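Local coordinates for protein DyP-type peroxidase (Pleurotus ostreatus PC15, PDB 6FSK) that probably uses a heme b cofactor to reduce peroxide while oxidising other substrates, as expected of a dye-decolorizing peroxidase, with Mn(II) among its likely reductants, at residues F242-Q247 against I358-E363; A183-H186 against L190-I193; S366-D371 against H376-L381. The protein carries 1 engineered substitution. All coordinates share one frame; numbering follows the deposited sequence.

Contact 1 of 3, residues F242-Q247 against I358-E363; sequences FRYLFQ and IQFGPE. With HEM (protoporphyrin IX containing Fe), chain C.
F360 brings the CZ end of its ring against both Y244 and F246, making an aromatic cluster on one side of the antiparallel sheet. It illustrates how side chains can join strands that are not neighbours: 238-247 and 354-360 flank strand 379-386, and the axes of the two short segments pass 8.8 Å apart. With F246 the geometry is edge-to-face (T-shaped). The F360 edge points at the F246 face with planes 76° apart and F360 CZ sitting above the centre of that ring, 3.7 Å from F246 CE2. Y244 meets F360 differently, at an oblique 50°, Y244 CE1 lying over the F360 face, offset toward the rim, 3.6 Å from F360 CZ. F246 CE1 in turn stands above the centre of the Y244 ring, so each ring of the three touches the other two. F360 reaches them because its CG lies between backbone N and carbonyl carbon (chi1 74°). L381 of the intervening strand packs against both Y244 and F360. L245 and Q247, which alternate with the aromatic pair, approach the heme: L245 CD1 lies 3.7 Å from vinyl carbon CAB, and Q247 OE1 comes within 3.6 Å of heme CBB.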
loop_
_atom_site.group_PDB
_atom_site.type_symbol
_atom_site.label_atom_id
_atom_site.label_comp_id
_atom_site.label_asym_id
_atom_site.label_seq_id
_atom_site.Cartn_x
_atom_site.Cartn_y
_atom_site.Cartn_z
ATOM N N PHE A 242 2.292 -2.731 -6.886
ATOM C CA PHE A 242 2.726 -1.335 -7.075
ATOM C C PHE A 242 1.622 -0.518 -7.689
ATOM O O PHE A 242 1.036 -0.971 -8.673
ATOM C CB PHE A 242 3.950 -1.253 -7.966
ATOM C CG PHE A 242 4.325 0.149 -8.323
ATOM C CD1 PHE A 242 4.835 1.030 -7.391
ATOM C CD2 PHE A 242 4.168 0.592 -9.620
ATOM C CE1 PHE A 242 5.220 2.332 -7.783
ATOM C CE2 PHE A 242 4.506 1.896 -9.961
ATOM C CZ PHE A 242 4.941 2.739 -9.034
ATOM N N ARG A 243 1.328 0.648 -7.100
ATOM C CA ARG A 243 0.340 1.615 -7.639
ATOM C C ARG A 243 0.940 2.981 -7.623
ATOM O O ARG A 243 1.409 3.466 -6.597
ATOM C CB ARG A 243 -0.970 1.611 -6.845
ATOM C CG ARG A 243 -1.647 0.235 -6.829
ATOM C CD ARG A 243 -2.582 0.047 -8.007
ATOM N NE ARG A 243 -3.816 0.821 -8.003
ATOM C CZ ARG A 243 -4.550 1.114 -9.065
ATOM N NH1 ARG A 243 -4.138 0.831 -10.285
ATOM N NH2 ARG A 243 -5.665 1.792 -8.868
ATOM N N TYR A 244 0.971 3.608 -8.798
ATOM C CA TYR A 244 1.530 4.975 -8.898
ATOM C C TYR A 244 0.429 5.994 -8.704
ATOM O O TYR A 244 -0.401 6.190 -9.641
ATOM C CB TYR A 244 2.132 5.082 -10.285
ATOM C CG TYR A 244 3.030 6.255 -10.569
ATOM C CD1 TYR A 244 3.561 7.038 -9.604
ATOM C CD2 TYR A 244 3.447 6.469 -11.885
ATOM C CE1 TYR A 244 4.475 8.059 -9.903
ATOM C CE2 TYR A 244 4.309 7.492 -12.167
ATOM C CZ TYR A 244 4.845 8.241 -11.201
ATOM O OH TYR A 244 5.755 9.282 -11.548
ATOM N N LEU A 245 0.281 6.432 -7.467
ATOM C CA LEU A 245 -0.961 7.141 -7.070
ATOM C C LEU A 245 -0.758 8.620 -6.939
ATOM O O LEU A 245 -0.138 9.082 -6.001
ATOM C CB LEU A 245 -1.552 6.571 -5.794
ATOM C CG LEU A 245 -1.944 5.106 -5.908
ATOM C CD1 LEU A 245 -2.507 4.628 -4.527
ATOM C CD2 LEU A 245 -2.985 4.766 -6.952
ATOM N N PHE A 246 -1.220 9.391 -7.910
ATOM C CA PHE A 246 -1.040 10.862 -7.816
ATOM C C PHE A 246 -2.113 11.390 -6.871
ATOM O O PHE A 246 -3.245 10.874 -6.876
ATOM C CB PHE A 246 -1.183 11.494 -9.221
ATOM C CG PHE A 246 0.032 11.346 -10.052
ATOM C CD1 PHE A 246 0.421 10.134 -10.543
ATOM C CD2 PHE A 246 0.846 12.424 -10.336
ATOM C CE1 PHE A 246 1.623 9.959 -11.234
ATOM C CE2 PHE A 246 1.999 12.267 -11.102
ATOM C CZ PHE A 246 2.378 11.037 -11.550
ATOM N N GLN A 247 -1.759 12.383 -6.091
ATOM C CA GLN A 247 -2.700 13.008 -5.173
ATOM C C GLN A 247 -2.958 14.459 -5.577
ATOM O O GLN A 247 -2.044 15.198 -5.897
ATOM C CB GLN A 247 -2.144 12.945 -3.778
ATOM C CG GLN A 247 -2.105 11.480 -3.280
ATOM C CD GLN A 247 -1.401 11.382 -1.959
ATOM O OE1 GLN A 247 -0.391 10.746 -1.876
ATOM N NE2 GLN A 247 -1.972 11.847 -0.910
ATOM N N ILE A 358 6.076 5.130 -0.160
ATOM C CA ILE A 358 6.878 6.315 0.009
ATOM C C ILE A 358 6.211 7.411 -0.851
ATOM O O ILE A 358 5.733 7.159 -1.954
ATOM C CB ILE A 358 8.383 6.097 -0.417
ATOM C CG1 ILE A 358 9.277 7.286 -0.031
ATOM C CG2 ILE A 358 8.563 5.733 -1.877
ATOM C CD1 ILE A 358 10.781 7.049 -0.167
ATOM N N GLN A 359 6.326 8.628 -0.377
ATOM C CA GLN A 359 5.789 9.743 -1.063
ATOM C C GLN A 359 6.625 10.096 -2.303
ATOM O O GLN A 359 7.775 9.694 -2.411
ATOM C CB GLN A 359 5.759 10.960 -0.153
ATOM C CG GLN A 359 5.106 10.823 1.238
ATOM C CD GLN A 359 6.080 10.469 2.337
ATOM O OE1 GLN A 359 6.981 9.684 2.135
ATOM N NE2 GLN A 359 5.910 11.050 3.470
ATOM N N PHE A 360 6.002 10.865 -3.222
ATOM C CA PHE A 360 6.796 11.501 -4.266
ATOM C C PHE A 360 6.332 12.910 -4.499
ATOM O O PHE A 360 5.150 13.230 -4.264
ATOM C CB PHE A 360 6.862 10.699 -5.559
ATOM C CG PHE A 360 5.574 10.742 -6.355
ATOM C CD1 PHE A 360 4.547 9.842 -6.120
ATOM C CD2 PHE A 360 5.392 11.698 -7.371
ATOM C CE1 PHE A 360 3.374 9.875 -6.892
ATOM C CE2 PHE A 360 4.227 11.708 -8.126
ATOM C CZ PHE A 360 3.248 10.792 -7.898
ATOM N N GLY A 361 7.240 13.724 -5.088
ATOM C CA GLY A 361 6.835 15.074 -5.453
ATOM C C GLY A 361 7.155 16.136 -4.530
ATOM O O GLY A 361 7.429 15.890 -3.351
ATOM N N PRO A 362 7.125 17.390 -5.024
ATOM C CA PRO A 362 7.393 18.554 -4.212
ATOM C C PRO A 362 6.233 18.940 -3.275
ATOM O O PRO A 362 5.107 18.527 -3.468
ATOM C CB PRO A 362 7.650 19.637 -5.275
ATOM C CG PRO A 362 6.711 19.264 -6.338
ATOM C CD PRO A 362 6.700 17.769 -6.364
ATOM N N GLU A 363 6.530 19.841 -2.335
ATOM C CA GLU A 363 5.467 20.390 -1.442
ATOM C C GLU A 363 4.538 21.277 -2.284
ATOM O O GLU A 363 4.939 21.773 -3.387
ATOM C CB GLU A 363 6.127 21.172 -0.329
ATOM C CG GLU A 363 6.942 20.302 0.624
ATOM C CD GLU A 363 6.041 19.278 1.269
ATOM O OE1 GLU A 363 5.081 19.668 2.051
ATOM O OE2 GLU A 363 6.157 18.089 0.977
HETATM C CHA HEM C . -3.993 3.179 6.248
HETATM C CHB HEM C . -3.433 7.019 3.388
HETATM C CHC HEM C . -3.836 4.139 -0.448
HETATM C CHD HEM C . -4.712 0.321 2.404
HETATM C C1A HEM C . -3.793 4.499 5.839
HETATM C C2A HEM C . -3.597 5.627 6.695
HETATM C C3A HEM C . -3.392 6.691 5.906
HETATM C C4A HEM C . -3.542 6.231 4.559
HETATM C CMA HEM C . -3.204 8.103 6.343
HETATM C CAA HEM C . -3.652 5.589 8.215
HETATM C CBA HEM C . -2.342 5.393 8.965
HETATM C CGA HEM C . -1.777 4.006 8.807
HETATM O O1A HEM C . -2.271 3.059 9.422
HETATM O O2A HEM C . -0.780 3.863 8.056
HETATM C C1B HEM C . -3.497 6.601 2.056
HETATM C C2B HEM C . -3.297 7.391 0.928
HETATM C C3B HEM C . -3.368 6.611 -0.183
HETATM C C4B HEM C . -3.659 5.266 0.332
HETATM C CMB HEM C . -3.080 8.883 0.922
HETATM C CAB HEM C . -3.261 6.885 -1.633
HETATM C CBB HEM C . -2.649 7.942 -2.122
HETATM C C1C HEM C . -4.191 2.875 -0.087
HETATM C C2C HEM C . -4.496 1.769 -0.892
HETATM C C3C HEM C . -4.775 0.683 -0.115
HETATM C C4C HEM C . -4.569 1.113 1.248
HETATM C CMC HEM C . -4.477 1.804 -2.397
HETATM C CAC HEM C . -5.236 -0.697 -0.427
HETATM C CBC HEM C . -5.948 -1.018 -1.527
HETATM C C1D HEM C . -4.514 0.810 3.699
HETATM C C2D HEM C . -4.506 -0.130 4.862
HETATM C C3D HEM C . -4.253 0.699 5.945
HETATM C C4D HEM C . -4.197 2.052 5.416
HETATM C CMD HEM C . -4.667 -1.597 4.869
HETATM C CAD HEM C . -4.193 0.316 7.420
HETATM C CBD HEM C . -5.538 0.273 8.073
HETATM C CGD HEM C . -5.452 -0.236 9.491
HETATM O O1D HEM C . -6.033 0.502 10.324
HETATM O O2D HEM C . -4.775 -1.208 9.758
HETATM N NA HEM C . -3.869 4.881 4.499
HETATM N NB HEM C . -3.798 5.332 1.687
HETATM N NC HEM C . -4.372 2.472 1.258
HETATM N ND HEM C . -4.405 2.079 4.094
HETATM FE FE HEM C . -4.189 3.705 2.903
#

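Contact 2 of 3, residues A183-H186 against L190-I193; sequences AHEH and LDGI. With HEM (protoporphyrin IX containing Fe), chain C.
L190 lays its CB over the face of the H184 imidazole, 4.0 Å from the ring centroid and only 13° off the normal, a CH-pi contact. Its CG is anti to the backbone N (chi1 177°), and beyond it L190 CD1 reaches the methyl of A183, 3.8 Å from A183 CB. The backbone N of L190 also lies above the same imidazole, but H184 ND1 is hydrogen-bonded to G188 O, which fixes the rotation of the ring. With an alanine here in place of H184, L190 CB is likely to lose the ring face it packs on, and G188 O the donor from ND1. At D191 the two segments are tied directly: its N donates to A183 O at 3.0 Å, beside the single beta bridge that pairs H184 with L190. This is the GXXDG sequence of DyP-type peroxidases, running from G188 to G192, whose aspartate belongs to the distal heme side in this family. D191 OD1 forms a salt bridge with R355, while OD2 lies 4.1 Å from E185 CB. E185 itself bends toward the cofactor, OE2 standing 3.3 Å from heme methyl CMB and accepting from F187 N. G192, with backbone angles suited to glycine, turns the chain beside a heme propionate and gives its N to O2A at 2.8 Å. The next amide, I193 N, donates to that same oxygen at 3.0 Å, while I193 CB lies 3.7 Å from the other propionate oxygen, O1A.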
loop_
_atom_site.group_PDB
_atom_site.type_symbol
_atom_site.label_atom_id
_atom_site.label_comp_id
_atom_site.label_asym_id
_atom_site.label_seq_id
_atom_site.Cartn_x
_atom_site.Cartn_y
_atom_site.Cartn_z
ATOM N N ALA A 183 7.006 11.538 7.527
ATOM C CA ALA A 183 6.221 10.301 7.409
ATOM C C ALA A 183 4.704 10.593 7.176
ATOM O O ALA A 183 3.932 9.604 7.112
ATOM C CB ALA A 183 6.367 9.432 8.645
ATOM N N HIS A 184 4.356 11.814 6.871
ATOM C CA HIS A 184 3.008 12.132 6.492
ATOM C C HIS A 184 2.854 12.083 4.991
ATOM O O HIS A 184 3.646 12.633 4.256
ATOM C CB HIS A 184 2.641 13.533 6.971
ATOM C CG HIS A 184 2.539 13.658 8.475
ATOM N ND1 HIS A 184 1.443 14.199 9.112
ATOM C CD2 HIS A 184 3.443 13.400 9.433
ATOM C CE1 HIS A 184 1.670 14.224 10.419
ATOM N NE2 HIS A 184 2.860 13.705 10.650
ATOM N N GLU A 185 1.799 11.388 4.552
ATOM C CA GLU A 185 1.470 11.389 3.100
ATOM C C GLU A 185 1.059 12.780 2.664
ATOM O O GLU A 185 0.844 13.623 3.536
ATOM C CB GLU A 185 0.525 10.266 2.744
ATOM C CG GLU A 185 -0.771 10.314 3.514
ATOM C CD GLU A 185 -1.588 11.438 3.115
ATOM O OE1 GLU A 185 -2.210 12.098 3.984
ATOM O OE2 GLU A 185 -1.733 11.735 1.865
ATOM N N HIS A 186 1.003 13.035 1.359
ATOM C CA HIS A 186 0.840 14.439 0.887
ATOM C C HIS A 186 -0.463 15.129 1.279
ATOM O O HIS A 186 -0.494 16.391 1.284
ATOM C CB HIS A 186 1.064 14.497 -0.602
ATOM C CG HIS A 186 2.498 14.649 -0.990
ATOM N ND1 HIS A 186 3.177 15.824 -0.778
ATOM C CD2 HIS A 186 3.426 13.777 -1.464
ATOM C CE1 HIS A 186 4.444 15.700 -1.158
ATOM N NE2 HIS A 186 4.621 14.459 -1.562
ATOM N N LEU A 190 -0.316 11.312 8.993
ATOM C CA LEU A 190 0.750 10.364 9.321
ATOM C C LEU A 190 0.386 8.991 8.776
ATOM O O LEU A 190 -0.702 8.516 8.914
ATOM C CB LEU A 190 0.948 10.305 10.840
ATOM C CG LEU A 190 1.989 9.295 11.360
ATOM C CD1 LEU A 190 3.326 9.798 10.818
ATOM C CD2 LEU A 190 2.016 9.278 12.890
ATOM N N ASP A 191 1.324 8.369 8.051
ATOM C CA ASP A 191 1.126 7.115 7.313
ATOM C C ASP A 191 2.140 6.129 7.833
ATOM O O ASP A 191 3.202 6.496 8.329
ATOM C CB ASP A 191 1.393 7.416 5.820
ATOM C CG ASP A 191 0.842 6.346 4.845
ATOM O OD1 ASP A 191 0.004 5.502 5.203
ATOM O OD2 ASP A 191 1.314 6.359 3.675
ATOM N N GLY A 192 1.792 4.873 7.759
ATOM C CA GLY A 192 2.697 3.822 8.225
ATOM C C GLY A 192 2.492 3.312 9.622
ATOM O O GLY A 192 3.406 2.757 10.192
ATOM N N ILE A 193 1.321 3.539 10.219
ATOM C CA ILE A 193 1.083 3.296 11.618
ATOM C C ILE A 193 0.717 1.823 11.806
ATOM O O ILE A 193 1.210 1.131 12.694
ATOM C CB ILE A 193 -0.019 4.201 12.181
ATOM C CG1 ILE A 193 0.412 5.684 12.008
ATOM C CG2 ILE A 193 -0.428 3.831 13.601
ATOM C CD1 ILE A 193 -0.677 6.687 12.252
HETATM C CHA HEM C . -3.993 3.179 6.248
HETATM C CHB HEM C . -3.433 7.019 3.388
HETATM C CHC HEM C . -3.836 4.139 -0.448
HETATM C CHD HEM C . -4.712 0.321 2.404
HETATM C C1A HEM C . -3.793 4.499 5.839
HETATM C C2A HEM C . -3.597 5.627 6.695
HETATM C C3A HEM C . -3.392 6.691 5.906
HETATM C C4A HEM C . -3.542 6.231 4.559
HETATM C CMA HEM C . -3.204 8.103 6.343
HETATM C CAA HEM C . -3.652 5.589 8.215
HETATM C CBA HEM C . -2.342 5.393 8.965
HETATM C CGA HEM C . -1.777 4.006 8.807
HETATM O O1A HEM C . -2.271 3.059 9.422
HETATM O O2A HEM C . -0.780 3.863 8.056
HETATM C C1B HEM C . -3.497 6.601 2.056
HETATM C C2B HEM C . -3.297 7.391 0.928
HETATM C C3B HEM C . -3.368 6.611 -0.183
HETATM C C4B HEM C . -3.659 5.266 0.332
HETATM C CMB HEM C . -3.080 8.883 0.922
HETATM C CAB HEM C . -3.261 6.885 -1.633
HETATM C CBB HEM C . -2.649 7.942 -2.122
HETATM C C1C HEM C . -4.191 2.875 -0.087
HETATM C C2C HEM C . -4.496 1.769 -0.892
HETATM C C3C HEM C . -4.775 0.683 -0.115
HETATM C C4C HEM C . -4.569 1.113 1.248
HETATM C CMC HEM C . -4.477 1.804 -2.397
HETATM C CAC HEM C . -5.236 -0.697 -0.427
HETATM C CBC HEM C . -5.948 -1.018 -1.527
HETATM C C1D HEM C . -4.514 0.810 3.699
HETATM C C2D HEM C . -4.506 -0.130 4.862
HETATM C C3D HEM C . -4.253 0.699 5.945
HETATM C C4D HEM C . -4.197 2.052 5.416
HETATM C CMD HEM C . -4.667 -1.597 4.869
HETATM C CAD HEM C . -4.193 0.316 7.420
HETATM C CBD HEM C . -5.538 0.273 8.073
HETATM C CGD HEM C . -5.452 -0.236 9.491
HETATM O O1D HEM C . -6.033 0.502 10.324
HETATM O O2D HEM C . -4.775 -1.208 9.758
HETATM N NA HEM C . -3.869 4.881 4.499
HETATM N NB HEM C . -3.798 5.332 1.687
HETATM N NC HEM C . -4.372 2.472 1.258
HETATM N ND HEM C . -4.405 2.079 4.094
HETATM FE FE HEM C . -4.189 3.705 2.903
#

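Contact 3 of 3, residues S366-D371 against H376-L381; sequences SQEHHD and HGRGLL. With HEM (protoporphyrin IX containing Fe), chain C.
E368 OE1 is gripped from both faces of its carboxylate by two donors across this contact: R378 NH1 at 2.9 Å and the backbone N of H376 at 3.0 Å. Each lies well out of the carboxylate plane, one on either face, and H375 N adds a further hydrogen bond. The setting is a helix-to-strand connection within the Dyp-type peroxidase C-terminal region, where helix 366-371 is tied back to the chain that enters strand 379-386, and it is a good example of a buried salt bridge joining a helix to the chain that follows it. R378 takes the carboxylate end-on with two nitrogens, one to each oxygen. The NH1 bond is nearly straight (167°) and runs in the guanidinium plane, whereas NH2 meets E368 OE2 at 2.8 Å through the syn lone pair of that oxygen, with OE2 tilted from the guanidinium plane. The two flat groups stand 50° apart, so the fork is twisted. E368 gets there on an extended chain beyond CG, and R378 comes from the opposite direction after bending at chi3 (65°). T365 N also donates to OE2, while R378 NE is held by P362 O; such a set of partners leaves little freedom for either group to turn and would be expected to favour the charged carboxylate. H376 CD2 lies 3.7 Å from E368 OE2, and that oxygen sits at the ring edge, near its plane. On the helix itself, D371 OD1 accepts from both Q367 NE2 and H370 ND1, reached from the same face. The backbone continues into strand 379-386, and farther along, L380 CD2 touches the heme, 3.7 Å from heme C3B.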
loop_
_atom_site.group_PDB
_atom_site.type_symbol
_atom_site.label_atom_id
_atom_site.label_comp_id
_atom_site.label_asym_id
_atom_site.label_seq_id
_atom_site.Cartn_x
_atom_site.Cartn_y
_atom_site.Cartn_z
ATOM N N SER A 366 2.954 28.076 -3.231
ATOM C CA SER A 366 2.035 29.219 -2.965
ATOM C C SER A 366 1.035 29.408 -4.049
ATOM O O SER A 366 -0.152 29.687 -3.783
ATOM C CB SER A 366 2.917 30.545 -2.821
ATOM O OG SER A 366 3.718 30.378 -1.680
ATOM N N GLN A 367 1.406 29.237 -5.318
ATOM C CA GLN A 367 0.478 29.460 -6.419
ATOM C C GLN A 367 -0.607 28.360 -6.413
ATOM O O GLN A 367 -1.789 28.631 -6.713
ATOM C CB GLN A 367 1.130 29.451 -7.787
ATOM C CG GLN A 367 0.215 29.881 -8.899
ATOM C CD GLN A 367 -0.150 31.389 -8.794
ATOM O OE1 GLN A 367 0.727 32.216 -8.652
ATOM N NE2 GLN A 367 -1.427 31.705 -8.744
ATOM N N GLU A 368 -0.188 27.108 -6.184
ATOM C CA GLU A 368 -1.163 26.054 -6.059
ATOM C C GLU A 368 -2.111 26.302 -4.942
ATOM O O GLU A 368 -3.330 26.041 -5.126
ATOM C CB GLU A 368 -0.459 24.680 -5.841
ATOM C CG GLU A 368 0.277 24.175 -7.045
ATOM C CD GLU A 368 1.011 22.829 -6.769
ATOM O OE1 GLU A 368 0.711 21.747 -7.406
ATOM O OE2 GLU A 368 1.907 22.857 -5.895
ATOM N N HIS A 369 -1.614 26.710 -3.789
ATOM C CA HIS A 369 -2.516 27.036 -2.645
ATOM C C HIS A 369 -3.492 28.161 -3.021
ATOM O O HIS A 369 -4.715 28.041 -2.853
ATOM C CB HIS A 369 -1.696 27.386 -1.455
ATOM C CG HIS A 369 -2.508 27.671 -0.243
ATOM N ND1 HIS A 369 -3.223 26.694 0.415
ATOM C CD2 HIS A 369 -2.662 28.812 0.479
ATOM C CE1 HIS A 369 -3.809 27.232 1.483
ATOM N NE2 HIS A 369 -3.470 28.509 1.545
ATOM N N HIS A 370 -2.993 29.187 -3.731
ATOM C CA HIS A 370 -3.876 30.316 -4.107
ATOM C C HIS A 370 -4.915 29.864 -5.069
ATOM O O HIS A 370 -6.091 30.219 -4.946
ATOM C CB HIS A 370 -3.031 31.414 -4.737
ATOM C CG HIS A 370 -3.839 32.543 -5.295
ATOM N ND1 HIS A 370 -4.403 32.520 -6.563
ATOM C CD2 HIS A 370 -4.253 33.691 -4.720
ATOM C CE1 HIS A 370 -5.096 33.632 -6.756
ATOM N NE2 HIS A 370 -5.007 34.361 -5.659
ATOM N N ASP A 371 -4.520 29.079 -6.084
ATOM C CA ASP A 371 -5.366 28.631 -7.119
ATOM C C ASP A 371 -6.342 27.519 -6.673
ATOM O O ASP A 371 -7.288 27.267 -7.375
ATOM C CB ASP A 371 -4.531 28.069 -8.286
ATOM C CG ASP A 371 -3.813 29.144 -9.125
ATOM O OD1 ASP A 371 -4.048 30.327 -8.903
ATOM O OD2 ASP A 371 -2.986 28.741 -9.969
ATOM N N HIS A 376 1.711 20.524 -9.984
ATOM C CA HIS A 376 2.854 19.665 -9.964
ATOM C C HIS A 376 2.413 18.275 -9.527
ATOM O O HIS A 376 1.538 18.161 -8.678
ATOM C CB HIS A 376 3.898 20.178 -8.993
ATOM C CG HIS A 376 4.412 21.511 -9.350
ATOM N ND1 HIS A 376 5.192 21.731 -10.474
ATOM C CD2 HIS A 376 4.204 22.718 -8.778
ATOM C CE1 HIS A 376 5.489 23.010 -10.534
ATOM N NE2 HIS A 376 4.908 23.635 -9.531
ATOM N N GLY A 377 3.045 17.254 -10.033
ATOM C CA GLY A 377 2.695 15.873 -9.724
ATOM C C GLY A 377 3.256 15.591 -8.334
ATOM O O GLY A 377 4.489 15.850 -8.003
ATOM N N ARG A 378 2.429 14.952 -7.515
ATOM C CA ARG A 378 2.891 14.491 -6.226
ATOM C C ARG A 378 1.971 13.345 -5.822
ATOM O O ARG A 378 0.855 13.235 -6.349
ATOM C CB ARG A 378 2.857 15.569 -5.171
ATOM C CG ARG A 378 1.484 16.228 -4.959
ATOM C CD ARG A 378 1.539 17.291 -3.880
ATOM N NE ARG A 378 2.404 18.459 -4.243
ATOM C CZ ARG A 378 2.084 19.428 -5.056
ATOM N NH1 ARG A 378 0.871 19.532 -5.613
ATOM N NH2 ARG A 378 3.018 20.361 -5.314
ATOM N N GLY A 379 2.404 12.557 -4.872
ATOM C CA GLY A 379 1.555 11.421 -4.454
ATOM C C GLY A 379 2.275 10.358 -3.669
ATOM O O GLY A 379 3.135 10.647 -2.855
ATOM N N LEU A 380 1.839 9.149 -3.883
ATOM C CA LEU A 380 2.313 7.988 -3.151
ATOM C C LEU A 380 2.737 6.907 -4.145
ATOM O O LEU A 380 1.985 6.538 -5.049
ATOM C CB LEU A 380 1.210 7.460 -2.224
ATOM C CG LEU A 380 1.561 6.362 -1.265
ATOM C CD1 LEU A 380 2.516 6.858 -0.209
ATOM C CD2 LEU A 380 0.276 5.855 -0.605
ATOM N N LEU A 381 3.959 6.419 -3.975
ATOM C CA LEU A 381 4.353 5.125 -4.596
ATOM C C LEU A 381 3.858 4.034 -3.675
ATOM O O LEU A 381 4.541 3.690 -2.685
ATOM C CB LEU A 381 5.818 5.108 -4.791
ATOM C CG LEU A 381 6.466 6.245 -5.586
ATOM C CD1 LEU A 381 7.975 6.030 -5.743
ATOM C CD2 LEU A 381 5.754 6.503 -6.896
HETATM C CHA HEM C . -3.993 3.179 6.248
HETATM C CHB HEM C . -3.433 7.019 3.388
HETATM C CHC HEM C . -3.836 4.139 -0.448
HETATM C CHD HEM C . -4.712 0.321 2.404
HETATM C C1A HEM C . -3.793 4.499 5.839
HETATM C C2A HEM C . -3.597 5.627 6.695
HETATM C C3A HEM C . -3.392 6.691 5.906
HETATM C C4A HEM C . -3.542 6.231 4.559
HETATM C CMA HEM C . -3.204 8.103 6.343
HETATM C CAA HEM C . -3.652 5.589 8.215
HETATM C CBA HEM C . -2.342 5.393 8.965
HETATM C CGA HEM C . -1.777 4.006 8.807
HETATM O O1A HEM C . -2.271 3.059 9.422
HETATM O O2A HEM C . -0.780 3.863 8.056
HETATM C C1B HEM C . -3.497 6.601 2.056
HETATM C C2B HEM C . -3.297 7.391 0.928
HETATM C C3B HEM C . -3.368 6.611 -0.183
HETATM C C4B HEM C . -3.659 5.266 0.332
HETATM C CMB HEM C . -3.080 8.883 0.922
HETATM C CAB HEM C . -3.261 6.885 -1.633
HETATM C CBB HEM C . -2.649 7.942 -2.122
HETATM C C1C HEM C . -4.191 2.875 -0.087
HETATM C C2C HEM C . -4.496 1.769 -0.892
HETATM C C3C HEM C . -4.775 0.683 -0.115
HETATM C C4C HEM C . -4.569 1.113 1.248
HETATM C CMC HEM C . -4.477 1.804 -2.397
HETATM C CAC HEM C . -5.236 -0.697 -0.427
HETATM C CBC HEM C . -5.948 -1.018 -1.527
HETATM C C1D HEM C . -4.514 0.810 3.699
HETATM C C2D HEM C . -4.506 -0.130 4.862
HETATM C C3D HEM C . -4.253 0.699 5.945
HETATM C C4D HEM C . -4.197 2.052 5.416
HETATM C CMD HEM C . -4.667 -1.597 4.869
HETATM C CAD HEM C . -4.193 0.316 7.420
HETATM C CBD HEM C . -5.538 0.273 8.073
HETATM C CGD HEM C . -5.452 -0.236 9.491
HETATM O O1D HEM C . -6.033 0.502 10.324
HETATM O O2D HEM C . -4.775 -1.208 9.758
HETATM N NA HEM C . -3.869 4.881 4.499
HETATM N NB HEM C . -3.798 5.332 1.687
HETATM N NC HEM C . -4.372 2.472 1.258
HETATM N ND HEM C . -4.405 2.079 4.094
HETATM FE FE HEM C . -4.189 3.705 2.903
#

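Along the chain contact 2 comes first, closing before contact 1 opens, and contact 3 follows almost at once, helix 366-371 being next after strand 354-360. Contacts 1 and 3 share the antiparallel sheet: strand 379-386 runs between 238-247 and 354-360, and the two centres lie about 11 Å apart. Contact 2 lies in the loop after strand 166-175; its centre is about 12 Å from that of contact 1 and about 17 Å from that of contact 3. Q247 and Q359 reach into it, hydrogen-bonding E185 and H184 O. All three include a residue touching the heme, so segments distant in sequence together supply part of the wall of one cofactor pocket, with contact 3 extending farthest from it.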